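Local atomic coordinates of SaTIE-TED (Staphylococcus aureus, PDB entry 6FX6), a protein that is of unknown function but, as a wall-attached bacterial surface protein carrying a thioester domain, probably helps the cell bind its targets covalently. Residues K7-I13 against R34-V40; Y22-R27 against P50-A54; E152-D158 against N182-T187; N195-D201 against D230-Q236. One frame throughout, in Å; residues are numbered along the deposited sequence.

Contact 1 of 4, residues K7-I13 against R34-V40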
# COMPACT_ATOMS: atom_id res chain seq x y z
N LYS A 7 12.33 17.23 -7.75
CA LYS A 7 13.59 17.21 -7.00
C LYS A 7 13.50 16.14 -5.91
O LYS A 7 12.47 16.03 -5.23
CB LYS A 7 13.83 18.59 -6.37
CG LYS A 7 15.28 18.87 -6.00
CD LYS A 7 15.49 20.32 -5.59
CE LYS A 7 15.57 21.25 -6.80
NZ LYS A 7 15.52 22.68 -6.40
N LEU A 8 14.56 15.36 -5.74
CA LEU A 8 14.64 14.37 -4.66
C LEU A 8 15.10 15.06 -3.38
O LEU A 8 16.21 15.60 -3.33
CB LEU A 8 15.60 13.23 -5.01
CG LEU A 8 15.81 12.11 -3.98
CD1 LEU A 8 14.49 11.45 -3.63
CD2 LEU A 8 16.80 11.09 -4.50
N ASP A 9 14.23 15.06 -2.37
CA ASP A 9 14.56 15.57 -1.04
C ASP A 9 14.82 14.41 -0.10
O ASP A 9 14.50 13.26 -0.40
CB ASP A 9 13.41 16.43 -0.50
CG ASP A 9 13.10 17.64 -1.38
OD1 ASP A 9 14.03 18.22 -1.98
OD2 ASP A 9 11.91 18.02 -1.47
N VAL A 10 15.41 14.73 1.05
CA VAL A 10 15.82 13.72 2.02
C VAL A 10 15.72 14.27 3.44
O VAL A 10 15.83 15.48 3.64
CB VAL A 10 17.27 13.25 1.75
CG1 VAL A 10 18.28 14.36 1.99
CG2 VAL A 10 17.61 12.02 2.59
N LYS A 11 15.49 13.38 4.39
CA LYS A 11 15.76 13.64 5.80
C LYS A 11 16.67 12.52 6.29
O LYS A 11 16.36 11.34 6.11
CB LYS A 11 14.46 13.72 6.61
CG LYS A 11 13.66 14.97 6.27
CD LYS A 11 12.70 15.40 7.38
CE LYS A 11 11.33 14.74 7.24
NZ LYS A 11 10.34 15.32 8.19
N TRP A 12 17.81 12.89 6.86
CA TRP A 12 18.82 11.92 7.26
C TRP A 12 18.49 11.33 8.62
O TRP A 12 18.13 12.05 9.55
CB TRP A 12 20.21 12.56 7.28
CG TRP A 12 20.68 12.94 5.91
CD1 TRP A 12 20.79 14.20 5.40
CD2 TRP A 12 21.08 12.05 4.86
NE1 TRP A 12 21.24 14.15 4.10
CE2 TRP A 12 21.43 12.84 3.75
CE3 TRP A 12 21.18 10.65 4.76
CZ2 TRP A 12 21.87 12.28 2.55
CZ3 TRP A 12 21.62 10.10 3.56
CH2 TRP A 12 21.96 10.91 2.47
N ILE A 13 18.61 10.01 8.72
CA ILE A 13 18.49 9.28 9.97
C ILE A 13 19.90 8.83 10.33
O ILE A 13 20.46 7.95 9.69
CB ILE A 13 17.55 8.07 9.80
CG1 ILE A 13 16.14 8.54 9.38
CG2 ILE A 13 17.49 7.24 11.08
CD1 ILE A 13 15.27 7.47 8.77
N ARG A 34 24.07 5.40 8.22
CA ARG A 34 23.00 6.38 8.23
C ARG A 34 21.95 5.93 7.22
O ARG A 34 22.19 5.00 6.44
CB ARG A 34 23.51 7.78 7.87
CG ARG A 34 24.23 7.85 6.54
CD ARG A 34 24.28 9.25 5.95
NE ARG A 34 24.64 9.20 4.53
CZ ARG A 34 25.03 10.24 3.78
NH1 ARG A 34 25.32 10.04 2.49
NH2 ARG A 34 25.13 11.47 4.29
N TRP A 35 20.80 6.60 7.22
CA TRP A 35 19.70 6.20 6.36
C TRP A 35 18.99 7.40 5.77
O TRP A 35 18.63 8.34 6.48
CB TRP A 35 18.71 5.31 7.14
CG TRP A 35 18.09 4.29 6.27
CD1 TRP A 35 17.14 4.50 5.33
CD2 TRP A 35 18.40 2.89 6.24
NE1 TRP A 35 16.82 3.32 4.71
CE2 TRP A 35 17.58 2.32 5.25
CE3 TRP A 35 19.27 2.07 6.96
CZ2 TRP A 35 17.60 0.95 4.95
CZ3 TRP A 35 19.30 0.71 6.67
CH2 TRP A 35 18.47 0.17 5.67
N ALA A 36 18.79 7.34 4.45
CA ALA A 36 18.09 8.39 3.72
C ALA A 36 16.60 8.08 3.75
O ALA A 36 16.17 7.04 3.26
CB ALA A 36 18.58 8.46 2.28
N LYS A 37 15.83 8.98 4.36
CA LYS A 37 14.38 8.93 4.26
C LYS A 37 14.00 9.86 3.12
O LYS A 37 14.03 11.08 3.27
CB LYS A 37 13.72 9.37 5.57
CG LYS A 37 12.22 9.14 5.61
CD LYS A 37 11.62 9.75 6.87
CE LYS A 37 10.14 9.43 6.99
NZ LYS A 37 9.53 10.14 8.15
N PHE A 38 13.63 9.26 1.99
CA PHE A 38 13.38 10.02 0.76
C PHE A 38 11.99 10.64 0.72
O PHE A 38 11.00 10.02 1.12
CB PHE A 38 13.54 9.11 -0.46
CG PHE A 38 14.92 8.52 -0.61
CD1 PHE A 38 16.00 9.31 -1.00
CD2 PHE A 38 15.14 7.15 -0.39
CE1 PHE A 38 17.27 8.77 -1.15
CE2 PHE A 38 16.41 6.60 -0.54
CZ PHE A 38 17.47 7.41 -0.92
N TYR A 39 11.94 11.87 0.21
CA TYR A 39 10.69 12.56 -0.10
C TYR A 39 10.74 13.03 -1.54
O TYR A 39 11.78 13.48 -2.00
CB TYR A 39 10.48 13.77 0.82
CG TYR A 39 10.19 13.42 2.26
CD1 TYR A 39 11.21 13.01 3.12
CD2 TYR A 39 8.89 13.51 2.77
CE1 TYR A 39 10.95 12.69 4.44
CE2 TYR A 39 8.62 13.20 4.10
CZ TYR A 39 9.65 12.79 4.93
OH TYR A 39 9.40 12.47 6.24
N VAL A 40 9.61 12.93 -2.25
CA VAL A 40 9.46 13.51 -3.59
C VAL A 40 8.15 14.28 -3.60
O VAL A 40 7.08 13.68 -3.44
CB VAL A 40 9.45 12.45 -4.71
CG1 VAL A 40 9.37 13.11 -6.08
CG2 VAL A 40 10.69 11.55 -4.62

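Contact 2 of 4, residues Y22-R27 against P50-A54. With ACT (acetate ion), chain D; ACT (acetate ion), chain E.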
# COMPACT_ATOMS: atom_id res chain seq x y z
N TYR A 22 25.04 -5.28 4.58
CA TYR A 22 24.28 -6.01 3.56
C TYR A 22 24.99 -6.11 2.22
O TYR A 22 25.93 -5.37 1.94
CB TYR A 22 22.91 -5.37 3.37
CG TYR A 22 22.88 -4.15 2.47
CD1 TYR A 22 23.34 -2.92 2.91
CD2 TYR A 22 22.37 -4.24 1.17
CE1 TYR A 22 23.31 -1.80 2.09
CE2 TYR A 22 22.32 -3.13 0.34
CZ TYR A 22 22.79 -1.91 0.80
OH TYR A 22 22.75 -0.80 -0.02
N SER A 23 24.51 -7.04 1.41
CA SER A 23 24.96 -7.24 0.04
C SER A 23 23.75 -7.21 -0.91
O SER A 23 22.67 -7.67 -0.56
CB SER A 23 25.71 -8.57 -0.09
OG SER A 23 26.90 -8.54 0.67
N ALA A 24 23.97 -6.65 -2.09
CA ALA A 24 22.94 -6.55 -3.12
C ALA A 24 23.61 -6.29 -4.46
O ALA A 24 24.20 -5.22 -4.64
CB ALA A 24 21.97 -5.44 -2.78
N LYS A 25 23.55 -7.26 -5.37
CA LYS A 25 24.26 -7.20 -6.66
C LYS A 25 25.78 -7.03 -6.45
O LYS A 25 26.34 -7.72 -5.60
CB LYS A 25 23.66 -6.10 -7.57
CG LYS A 25 22.19 -6.28 -7.93
CD LYS A 25 21.92 -5.65 -9.29
CE LYS A 25 20.45 -5.40 -9.54
NZ LYS A 25 20.29 -4.72 -10.86
N ASP A 26 26.44 -6.16 -7.22
CA ASP A 26 27.87 -5.85 -7.04
C ASP A 26 28.23 -5.28 -5.65
O ASP A 26 29.32 -5.55 -5.14
CB ASP A 26 28.37 -4.89 -8.14
CG ASP A 26 27.61 -3.56 -8.17
OD1 ASP A 26 26.36 -3.59 -8.11
OD2 ASP A 26 28.26 -2.50 -8.28
N ARG A 27 27.33 -4.50 -5.05
CA ARG A 27 27.53 -3.99 -3.70
C ARG A 27 27.58 -5.14 -2.69
O ARG A 27 26.56 -5.78 -2.44
CB ARG A 27 26.41 -3.00 -3.33
CG ARG A 27 26.52 -2.40 -1.93
CD ARG A 27 25.46 -1.34 -1.69
NE ARG A 27 25.80 -0.08 -2.36
CZ ARG A 27 25.20 1.09 -2.13
NH1 ARG A 27 24.20 1.21 -1.25
NH2 ARG A 27 25.61 2.17 -2.81
N PRO A 50 18.77 -1.46 -4.51
CA PRO A 50 19.60 -1.48 -3.29
C PRO A 50 21.13 -1.39 -3.48
O PRO A 50 21.85 -1.13 -2.50
CB PRO A 50 19.21 -2.81 -2.63
CG PRO A 50 18.69 -3.66 -3.73
CD PRO A 50 18.02 -2.72 -4.69
N ASN A 51 21.61 -1.61 -4.70
CA ASN A 51 23.05 -1.53 -5.03
C ASN A 51 23.55 -0.15 -5.50
O ASN A 51 24.69 -0.05 -5.96
CB ASN A 51 23.37 -2.57 -6.12
CG ASN A 51 22.84 -2.17 -7.48
OD1 ASN A 51 21.69 -1.74 -7.61
ND2 ASN A 51 23.67 -2.30 -8.51
N LYS A 52 22.74 0.91 -5.38
CA LYS A 52 23.10 2.23 -5.90
C LYS A 52 22.84 3.37 -4.93
O LYS A 52 21.92 3.30 -4.10
CB LYS A 52 22.34 2.51 -7.19
CG LYS A 52 22.75 1.63 -8.35
CD LYS A 52 22.03 2.03 -9.62
CE LYS A 52 22.63 1.34 -10.83
NZ LYS A 52 22.10 1.93 -12.08
N GLU A 53 23.65 4.41 -5.05
CA GLU A 53 23.44 5.66 -4.31
C GLU A 53 22.44 6.57 -5.03
O GLU A 53 22.48 6.69 -6.26
CB GLU A 53 24.78 6.39 -4.09
CG GLU A 53 25.30 7.26 -5.25
CD GLU A 53 25.52 6.51 -6.56
OE1 GLU A 53 25.84 5.30 -6.53
OE2 GLU A 53 25.38 7.14 -7.64
N ALA A 54 21.56 7.21 -4.26
CA ALA A 54 20.59 8.16 -4.81
C ALA A 54 21.24 9.53 -5.05
O ALA A 54 22.20 9.90 -4.36
CB ALA A 54 19.40 8.30 -3.87
C ACT D . 29.34 0.54 -4.55
O ACT D . 28.22 1.02 -4.80
OXT ACT D . 30.40 1.02 -5.02
CH3 ACT D . 29.43 -0.67 -3.67
C ACT E . 23.81 5.24 0.13
O ACT E . 22.92 5.35 1.00
OXT ACT E . 24.08 4.14 -0.40
CH3 ACT E . 24.57 6.46 -0.29

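Contact 3 of 4, residues E152-D158 against N182-T187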
# COMPACT_ATOMS: atom_id res chain seq x y z
N GLU A 152 -37.02 -1.00 1.73
CA GLU A 152 -36.74 -1.99 2.78
C GLU A 152 -35.25 -2.10 3.09
O GLU A 152 -34.44 -2.42 2.23
CB GLU A 152 -37.29 -3.36 2.38
CG GLU A 152 -38.80 -3.39 2.18
CD GLU A 152 -39.36 -4.79 1.92
OE1 GLU A 152 -38.61 -5.68 1.45
OE2 GLU A 152 -40.56 -4.99 2.19
N LYS A 153 -34.90 -1.81 4.34
CA LYS A 153 -33.52 -1.90 4.79
C LYS A 153 -33.06 -3.36 4.77
O LYS A 153 -33.77 -4.25 5.24
CB LYS A 153 -33.37 -1.28 6.19
CG LYS A 153 -31.92 -1.18 6.67
CD LYS A 153 -31.59 0.16 7.32
CE LYS A 153 -31.78 0.15 8.83
NZ LYS A 153 -31.27 1.41 9.46
N GLY A 154 -31.89 -3.59 4.18
CA GLY A 154 -31.29 -4.92 4.06
C GLY A 154 -30.02 -5.03 4.88
O GLY A 154 -29.27 -4.05 5.02
N VAL A 155 -29.78 -6.22 5.43
CA VAL A 155 -28.60 -6.52 6.23
C VAL A 155 -27.89 -7.70 5.60
O VAL A 155 -28.52 -8.71 5.28
CB VAL A 155 -29.00 -6.84 7.69
CG1 VAL A 155 -27.81 -7.33 8.50
CG2 VAL A 155 -29.62 -5.60 8.34
N PHE A 156 -26.58 -7.57 5.40
CA PHE A 156 -25.77 -8.62 4.77
C PHE A 156 -24.58 -8.90 5.67
O PHE A 156 -23.79 -7.99 5.96
CB PHE A 156 -25.32 -8.17 3.38
CG PHE A 156 -26.45 -7.78 2.48
CD1 PHE A 156 -27.23 -8.75 1.86
CD2 PHE A 156 -26.77 -6.44 2.28
CE1 PHE A 156 -28.29 -8.40 1.04
CE2 PHE A 156 -27.83 -6.08 1.46
CZ PHE A 156 -28.59 -7.06 0.84
N VAL A 157 -24.48 -10.15 6.12
CA VAL A 157 -23.45 -10.56 7.05
C VAL A 157 -22.23 -11.05 6.28
O VAL A 157 -22.35 -11.87 5.38
CB VAL A 157 -23.95 -11.68 7.99
CG1 VAL A 157 -22.84 -12.14 8.94
CG2 VAL A 157 -25.16 -11.21 8.78
N ASP A 158 -21.06 -10.53 6.65
CA ASP A 158 -19.79 -11.04 6.15
C ASP A 158 -19.28 -12.15 7.08
O ASP A 158 -18.69 -11.86 8.12
CB ASP A 158 -18.76 -9.90 6.07
CG ASP A 158 -17.37 -10.38 5.66
OD1 ASP A 158 -17.25 -11.48 5.10
OD2 ASP A 158 -16.39 -9.64 5.92
N ASN A 182 -19.71 -6.93 11.64
CA ASN A 182 -19.62 -7.73 10.41
C ASN A 182 -20.88 -7.68 9.55
O ASN A 182 -21.07 -8.52 8.68
CB ASN A 182 -19.24 -9.18 10.76
CG ASN A 182 -17.74 -9.36 10.93
OD1 ASN A 182 -16.95 -8.81 10.16
ND2 ASN A 182 -17.35 -10.13 11.94
N LYS A 183 -21.72 -6.66 9.76
CA LYS A 183 -22.95 -6.49 9.01
C LYS A 183 -22.83 -5.28 8.08
O LYS A 183 -22.36 -4.21 8.49
CB LYS A 183 -24.13 -6.30 9.97
CG LYS A 183 -24.21 -7.36 11.06
CD LYS A 183 -25.64 -7.56 11.55
CE LYS A 183 -25.71 -8.60 12.66
NZ LYS A 183 -27.09 -9.14 12.83
N LEU A 184 -23.23 -5.46 6.83
CA LEU A 184 -23.38 -4.38 5.87
C LEU A 184 -24.86 -4.00 5.86
O LEU A 184 -25.70 -4.83 5.51
CB LEU A 184 -22.92 -4.81 4.47
CG LEU A 184 -23.10 -3.78 3.34
CD1 LEU A 184 -22.28 -2.53 3.59
CD2 LEU A 184 -22.77 -4.38 1.98
N ILE A 185 -25.16 -2.76 6.25
CA ILE A 185 -26.52 -2.26 6.41
C ILE A 185 -26.85 -1.38 5.21
O ILE A 185 -26.20 -0.37 4.99
CB ILE A 185 -26.68 -1.42 7.71
CG1 ILE A 185 -26.07 -2.12 8.93
CG2 ILE A 185 -28.14 -1.05 7.97
CD1 ILE A 185 -26.67 -3.47 9.27
N VAL A 186 -27.87 -1.76 4.45
CA VAL A 186 -28.14 -1.16 3.14
C VAL A 186 -29.60 -0.76 2.98
O VAL A 186 -30.50 -1.51 3.35
CB VAL A 186 -27.80 -2.15 2.01
CG1 VAL A 186 -28.06 -1.52 0.65
CG2 VAL A 186 -26.36 -2.61 2.12
N THR A 187 -29.82 0.43 2.42
CA THR A 187 -31.14 0.81 1.92
C THR A 187 -30.99 1.50 0.57
O THR A 187 -30.08 2.30 0.37
CB THR A 187 -31.94 1.66 2.95
OG1 THR A 187 -33.24 1.96 2.42
CG2 THR A 187 -31.22 2.96 3.29

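Contact 4 of 4, residues N195-D201 against D230-Q236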
# COMPACT_ATOMS: atom_id res chain seq x y z
N ASN A 195 -29.14 -2.16 -11.21
CA ASN A 195 -28.02 -2.90 -10.67
C ASN A 195 -27.06 -1.91 -10.02
O ASN A 195 -26.32 -1.21 -10.71
CB ASN A 195 -27.36 -3.71 -11.79
CG ASN A 195 -28.31 -4.74 -12.38
OD1 ASN A 195 -28.93 -4.50 -13.42
ND2 ASN A 195 -28.47 -5.86 -11.70
N ALA A 196 -27.09 -1.85 -8.69
CA ALA A 196 -26.32 -0.89 -7.91
C ALA A 196 -25.20 -1.58 -7.14
O ALA A 196 -25.47 -2.40 -6.25
CB ALA A 196 -27.24 -0.15 -6.96
N THR A 197 -23.96 -1.23 -7.46
CA THR A 197 -22.79 -1.87 -6.88
C THR A 197 -22.20 -1.04 -5.74
O THR A 197 -21.88 0.13 -5.91
CB THR A 197 -21.73 -2.14 -7.96
OG1 THR A 197 -22.28 -3.04 -8.93
CG2 THR A 197 -20.47 -2.75 -7.38
N ILE A 198 -22.07 -1.69 -4.57
CA ILE A 198 -21.43 -1.12 -3.39
C ILE A 198 -20.00 -1.64 -3.31
O ILE A 198 -19.77 -2.85 -3.40
CB ILE A 198 -22.22 -1.51 -2.11
CG1 ILE A 198 -23.63 -0.90 -2.17
CG2 ILE A 198 -21.47 -1.06 -0.87
CD1 ILE A 198 -24.55 -1.34 -1.05
N HIS A 199 -19.03 -0.74 -3.12
CA HIS A 199 -17.62 -1.10 -2.98
C HIS A 199 -17.14 -0.80 -1.58
O HIS A 199 -17.28 0.32 -1.11
CB HIS A 199 -16.74 -0.29 -3.94
CG HIS A 199 -17.17 -0.35 -5.37
ND1 HIS A 199 -16.68 -1.28 -6.26
CD2 HIS A 199 -18.03 0.43 -6.07
CE1 HIS A 199 -17.23 -1.09 -7.44
NE2 HIS A 199 -18.05 -0.06 -7.36
N LEU A 200 -16.55 -1.81 -0.93
CA LEU A 200 -15.99 -1.68 0.42
C LEU A 200 -14.46 -1.70 0.34
O LEU A 200 -13.85 -2.76 0.36
CB LEU A 200 -16.50 -2.82 1.30
CG LEU A 200 -18.00 -3.07 1.26
CD1 LEU A 200 -18.35 -4.21 2.22
CD2 LEU A 200 -18.79 -1.81 1.59
N ASP A 201 -13.86 -0.51 0.26
CA ASP A 201 -12.42 -0.37 -0.02
C ASP A 201 -11.55 -0.55 1.21
O ASP A 201 -11.83 -0.01 2.28
CB ASP A 201 -12.12 1.03 -0.58
CG ASP A 201 -12.89 1.35 -1.83
OD1 ASP A 201 -13.17 0.44 -2.64
OD2 ASP A 201 -13.21 2.54 -2.01
N ASP A 230 -11.18 -3.74 -2.97
CA ASP A 230 -12.54 -3.71 -2.44
C ASP A 230 -13.23 -5.06 -2.50
O ASP A 230 -13.09 -5.80 -3.47
CB ASP A 230 -13.41 -2.66 -3.15
CG ASP A 230 -13.59 -2.92 -4.63
OD1 ASP A 230 -12.57 -3.12 -5.31
OD2 ASP A 230 -14.74 -2.89 -5.12
N SER A 231 -13.96 -5.38 -1.44
CA SER A 231 -15.04 -6.35 -1.52
C SER A 231 -16.21 -5.58 -2.12
O SER A 231 -16.43 -4.44 -1.74
CB SER A 231 -15.41 -6.90 -0.15
OG SER A 231 -14.32 -7.61 0.40
N TRP A 232 -16.93 -6.19 -3.06
CA TRP A 232 -18.09 -5.55 -3.66
C TRP A 232 -19.29 -6.47 -3.78
O TRP A 232 -19.17 -7.70 -3.88
CB TRP A 232 -17.76 -4.90 -5.01
CG TRP A 232 -17.28 -5.82 -6.10
CD1 TRP A 232 -15.98 -6.07 -6.44
CD2 TRP A 232 -18.08 -6.59 -7.00
NE1 TRP A 232 -15.92 -6.95 -7.49
CE2 TRP A 232 -17.20 -7.29 -7.86
CE3 TRP A 232 -19.46 -6.77 -7.17
CZ2 TRP A 232 -17.65 -8.15 -8.87
CZ3 TRP A 232 -19.92 -7.63 -8.19
CH2 TRP A 232 -19.00 -8.30 -9.02
N LEU A 233 -20.45 -5.83 -3.80
CA LEU A 233 -21.75 -6.49 -3.79
C LEU A 233 -22.67 -5.68 -4.69
O LEU A 233 -22.77 -4.46 -4.53
CB LEU A 233 -22.27 -6.52 -2.36
CG LEU A 233 -23.68 -7.02 -2.04
CD1 LEU A 233 -23.70 -7.66 -0.66
CD2 LEU A 233 -24.70 -5.90 -2.10
N THR A 234 -23.36 -6.37 -5.61
CA THR A 234 -24.29 -5.71 -6.51
C THR A 234 -25.72 -5.97 -6.05
O THR A 234 -26.13 -7.12 -5.92
CB THR A 234 -24.09 -6.19 -7.97
OG1 THR A 234 -22.77 -5.84 -8.39
CG2 THR A 234 -25.10 -5.53 -8.92
N LEU A 235 -26.46 -4.89 -5.80
CA LEU A 235 -27.87 -4.99 -5.44
C LEU A 235 -28.73 -4.97 -6.70
O LEU A 235 -28.52 -4.12 -7.56
CB LEU A 235 -28.29 -3.83 -4.56
CG LEU A 235 -27.50 -3.60 -3.27
CD1 LEU A 235 -27.88 -2.25 -2.66
CD2 LEU A 235 -27.74 -4.72 -2.27
N GLN A 236 -29.68 -5.90 -6.79
CA GLN A 236 -30.69 -5.88 -7.85
C GLN A 236 -31.91 -5.17 -7.25
O GLN A 236 -32.65 -5.76 -6.47
CB GLN A 236 -31.03 -7.30 -8.30
CG GLN A 236 -29.86 -8.06 -8.92
CD GLN A 236 -30.18 -9.52 -9.24
OE1 GLN A 236 -31.01 -10.15 -8.58
NE2 GLN A 236 -29.50 -10.06 -10.24

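Contact 1 of 4, residues K7-I13 against R34-V40
D9 faces Y39, K11 faces K37 and I13 faces W35 in three antiparallel hydrogen-bonded pairs, with the non-hydrogen-bonded pairs V10-F38 and W12-A36 set between them. The axes of strands 7-13 and 35-40 approach to 4.6 Å at 146°, so this two-stranded ladder is clearly twisted. In each hydrogen-bonded pair both N-H groups are used.

On the face that carries V10 and W12, the guanidinium of R34 lies flat on the indole, the two planes only 13° apart. This is a cation-pi stack, with R34 CZ 3.7 Å from the centroid of the W12 six-membered ring. R34 reaches it because CG sits between the backbone N and the carbonyl carbon (chi1 56°) and the chain then runs extended to NE. V10 CG2 covers the opposite indole face and also touches A36 CB at 3.7 Å. Further along, L8 CD1 meets F38 CD1 at 3.7 Å.

On the other face, K11 bends at chi3 and brings CE, rather than its amine, to 3.1 Å from Y39 OH. That hydroxyl accepts a 3.0 Å bond from K37 NZ, which is also bonded to Y86.

Both strands belong to the eight-stranded antiparallel sheet, in which 5-13 is flanked on its far side by 59-64, and 30-40 by 20-24 and 43-47. Helix 94-107 lies against W35 through I98 and M102, while L8 and V40 rest on V220 and V222 of strand 220-222.

Contact 2 of 4, residues Y22-R27 against P50-A54
R27 turns back toward P50 and N51 by a bend at chi3 (-77°), after CG leaves anti to the backbone N; its guanidinium is thereby laid over the peptide joining N51 to K52. The bend also directs R27 NH1 at Y22 OH, 2.8 Å away and in the guanidinium plane. Y22 OH in turn donates to P50 O at 2.7 Å, with the carbonyl oxygen at the edge of the phenol ring. The hydroxyl thus links arginine to carbonyl and helps fix the rotation of the guanidinium.

Two acetate ions, probably from the crystallisation liquor, take further N-H groups of R27: OXT of one accepts from R27 NH1 at 3.1 Å, the other only weakly from NH2.

Residues A24-R27 form a type II' beta turn, against which N51 closes. N51 ND2 gives D26 OD1 a nearly straight 3.0 Å bond (173°), although the amide and carboxylate planes stand 77° apart. A24 CB packs on P50 CB at 3.8 Å.

The turn follows strand 20-24, which lies between 30-40 and 111-115, while 50-54 belongs to the loop joining strands 43-47 and 59-64. W105 of helix 94-107 meets the Y22 ring, and F30 forms a cation-pi contact with R27.

Contact 3 of 4, residues E152-D158 against N182-T187
F156 presents the edge of its ring to V186, CE2 lying 3.8 Å from V186 CG2, and the two side chains cross at about a right angle. With CG anti to the carbonyl carbon (chi1 -56°), the ring leans back along its own strand toward G154, where the lack of a side chain avoids crowding. L184, on the same face, adds CB-to-CB packing against F156.

The opposite face is made of branched and long aliphatic chains. V155 and I185 lie side by side and point the same way, V155 CG2 meeting I185 CD1 at 3.8 Å. Lysine methylenes extend this row at both ends: K153 CD rests on I185 CG2 at 3.7 Å, and K183 CD on V155 CG1 at 3.8 Å.

Underneath runs a regular antiparallel ladder whose strand axes, 154-157 and 183-187, approach to 4.5 Å at 160°. G154 and V186 exchange two bonds, as do F156 and L184, and D158 N continues the series to N182 O at 2.9 Å. The carboxylate of D158 is occupied elsewhere, by T162 OG1 and by the backbone N of S140 and of N160.

Strand 183-188 is the middle one of three, between 154-157 and 175-180. Its L184 and V186, together with F156, face the second sheet of this part of the chain, where L200 of strand 195-201 touches L184 and L235 of strand 231-238 touches both F156 and V186.

Contact 4 of 4, residues N195-D201 against D230-Q236
A196 with L235, I198 with L233 and L200 with S231 are the hydrogen-bonded pairs of an antiparallel beta ladder, the axes of strands 195-201 and 231-236 approaching to 4.4 Å at 156°. The ladder is the centre of a mixed four-stranded sheet, one layer of a beta sandwich: 231-238 also runs parallel to 145-149, and 195-201 antiparallel to 168-170.

The face bearing I198 and L235 is largely apolar and buried. I198 CD1 meets L235 CD1 at 3.8 Å, and V186 of the facing sheet packs on I198. Here A196 and S231 present small side chains, and S231 OG is bonded to the backbone N of A139.

Polar pairs mark the other face. T197 OG1 and T234 OG1 share a hydrogen bond of 2.9 Å, each oxygen anti to its own carbonyl carbon, which turns the two hydroxyls toward one another across the ladder. N195 and Q236 run side by side, N195 ND2 against Q236 CG at 3.8 Å.

At the far end D201 OD1 comes to 3.2 Å from D230 CB, its negative charge probably balanced by a salt bridge to R170. The neighbouring H199 ring, with T197 CG2 over one face, donates in its own plane: H199 ND1 reaches D230 OD2 at 2.8 Å, on the syn side of the carboxylate but 35° out of its plane.

The four contacts fall into two groups on opposite sides of the chain's centre. Contacts 1 and 2, centres about 17 Å apart, alternate along the sequence and both reach the eight-stranded antiparallel sheet, contact 2 through strand 20-24. They touch where F38 CE1 packs on A54 CB at 3.5 Å. Contacts 3 and 4 follow in series, centres about 12 Å apart, in two sheets that face each other. Between the groups the nearest atoms remain at least about 23 Å apart, contact 1 to contact 4. Between the segments of contact 4 the chain returns to the first sheet as strands 210-213 and 220-222, then comes back as 231-238, consistent with the slipknot topology of this thioester-domain class.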